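Nickel-dependent hydrogenase large subunit (Allochromatium vinosum, PDB 3MYR) forms the nickel-iron large subunit of a heterodimeric, membrane-bound hydrogenase that oxidises molecular hydrogen and passes the electrons to an acceptor. Local coordinates at residues H492-V495 with R500-N503. Numbering follows the deposited sequence.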
loop_
_atom_site.group_PDB
_atom_site.type_symbol
_atom_site.label_atom_id
_atom_site.label_comp_id
_atom_site.label_asym_id
_atom_site.label_seq_id
_atom_site.Cartn_x
_atom_site.Cartn_y
_atom_site.Cartn_z
ATOM N N HIS B 492 -0.163 -16.322 -1.812
ATOM C CA HIS B 492 -1.569 -16.543 -1.986
ATOM C C HIS B 492 -1.685 -18.026 -2.276
ATOM O O HIS B 492 -1.096 -18.501 -3.252
ATOM C CB HIS B 492 -2.115 -15.778 -3.178
ATOM C CG HIS B 492 -2.212 -14.294 -2.954
ATOM N ND1 HIS B 492 -2.939 -13.473 -3.776
ATOM C CD2 HIS B 492 -1.713 -13.498 -1.974
ATOM C CE1 HIS B 492 -2.863 -12.227 -3.336
ATOM N NE2 HIS B 492 -2.162 -12.225 -2.217
ATOM N N TRP B 493 -2.448 -18.753 -1.450
ATOM C CA TRP B 493 -2.650 -20.179 -1.739
ATOM C C TRP B 493 -4.059 -20.338 -2.314
ATOM O O TRP B 493 -5.029 -19.897 -1.684
ATOM C CB TRP B 493 -2.535 -20.964 -0.442
ATOM C CG TRP B 493 -1.126 -21.197 0.000
ATOM C CD1 TRP B 493 -0.439 -22.391 -0.090
ATOM C CD2 TRP B 493 -0.266 -20.287 0.714
ATOM N NE1 TRP B 493 0.795 -22.257 0.487
ATOM C CE2 TRP B 493 0.939 -20.976 0.965
ATOM C CE3 TRP B 493 -0.352 -18.903 1.057
ATOM C CZ2 TRP B 493 2.020 -20.381 1.629
ATOM C CZ3 TRP B 493 0.700 -18.312 1.732
ATOM C CH2 TRP B 493 1.891 -19.044 2.007
ATOM N N ILE B 494 -4.180 -20.932 -3.493
ATOM C CA ILE B 494 -5.524 -21.061 -4.123
ATOM C C ILE B 494 -5.869 -22.538 -4.321
ATOM O O ILE B 494 -5.017 -23.347 -4.692
ATOM C CB ILE B 494 -5.609 -20.334 -5.458
ATOM C CG1 ILE B 494 -7.031 -20.378 -6.032
ATOM C CG2 ILE B 494 -4.599 -20.938 -6.483
ATOM C CD1 ILE B 494 -7.192 -19.463 -7.321
ATOM N N VAL B 495 -7.137 -22.861 -4.147
ATOM C CA VAL B 495 -7.605 -24.175 -4.480
ATOM C C VAL B 495 -8.737 -23.999 -5.440
ATOM O O VAL B 495 -9.708 -23.256 -5.144
ATOM C CB VAL B 495 -8.099 -24.934 -3.184
ATOM C CG1 VAL B 495 -8.723 -26.276 -3.506
ATOM C CG2 VAL B 495 -6.945 -25.051 -2.182
ATOM N N ARG B 500 -13.822 -22.883 -10.420
ATOM C CA ARG B 500 -14.185 -21.839 -9.453
ATOM C C ARG B 500 -13.151 -21.832 -8.333
ATOM O O ARG B 500 -12.566 -22.881 -8.025
ATOM C CB ARG B 500 -15.607 -22.049 -8.858
ATOM C CG ARG B 500 -16.839 -22.133 -9.852
ATOM C CD ARG B 500 -16.671 -21.132 -11.067
ATOM N NE ARG B 500 -17.140 -19.762 -10.772
ATOM C CZ ARG B 500 -17.193 -18.735 -11.636
ATOM N NH1 ARG B 500 -17.669 -17.579 -11.223
ATOM N NH2 ARG B 500 -16.839 -18.876 -12.921
ATOM N N ILE B 501 -13.060 -20.721 -7.606
ATOM C CA ILE B 501 -12.269 -20.685 -6.396
ATOM C C ILE B 501 -12.976 -21.479 -5.243
ATOM O O ILE B 501 -14.064 -21.070 -4.737
ATOM C CB ILE B 501 -11.990 -19.225 -5.953
ATOM C CG1 ILE B 501 -11.212 -18.398 -7.047
ATOM C CG2 ILE B 501 -11.243 -19.173 -4.628
ATOM C CD1 ILE B 501 -11.161 -16.805 -6.788
ATOM N N ALA B 502 -12.332 -22.550 -4.778
ATOM C CA ALA B 502 -12.890 -23.286 -3.651
ATOM C C ALA B 502 -12.278 -22.773 -2.339
ATOM O O ALA B 502 -12.943 -22.705 -1.318
ATOM C CB ALA B 502 -12.597 -24.790 -3.792
ATOM N N ASN B 503 -11.016 -22.404 -2.365
ATOM C CA ASN B 503 -10.436 -21.697 -1.230
ATOM C C ASN B 503 -9.408 -20.731 -1.780
ATOM O O ASN B 503 -8.696 -21.022 -2.770
ATOM C CB ASN B 503 -9.733 -22.685 -0.254
ATOM C CG ASN B 503 -9.565 -22.093 1.163
ATOM O OD1 ASN B 503 -10.016 -20.968 1.422
ATOM N ND2 ASN B 503 -8.867 -22.817 2.060
#
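Val495 and Asn503 form an antiparallel hydrogen-bonded pair: Val495 N donates to Asn503 O at 2.8 Å, and Asn503 N returns a longer bond to Val495 O at 3.2 Å. A second donor reaches that same carbonyl, Ala502 N at 2.7 Å from Val495 O. Two consecutive residues facing one is the signature of a classic beta bulge. The Ala502 bond meets the carbonyl more nearly end-on, with a C=O...N angle of 157° against 133° for Asn503 N. The two methyls of Val495 divide between the bulge residues. CG1 of Val495, anti to the backbone N (chi1 175°), faces Ala502 CB, while CG2 lies 4.1 Å from Asn503 CB. Ile494 CD1 meets Ile501 CG1 at 4.2 Å, the two side chains crossing at about a right angle, and Ile494 CA adds a CH...O contact to Asn503 O. Farther out, Lys46 NZ donates a hydrogen bond to Ala502 O, and Asn503 ND2 donates to Gly348 O. Strand 488-497 is the middle of a three-stranded antiparallel sheet, with Ile494 bonded through its backbone to Gly479 beyond. Two N-H groups sharing the Val495 carbonyl oxygen accommodate the extra residue, consistent with the chain turning at Ala502 while pairing resumes between Trp493 and Gln505.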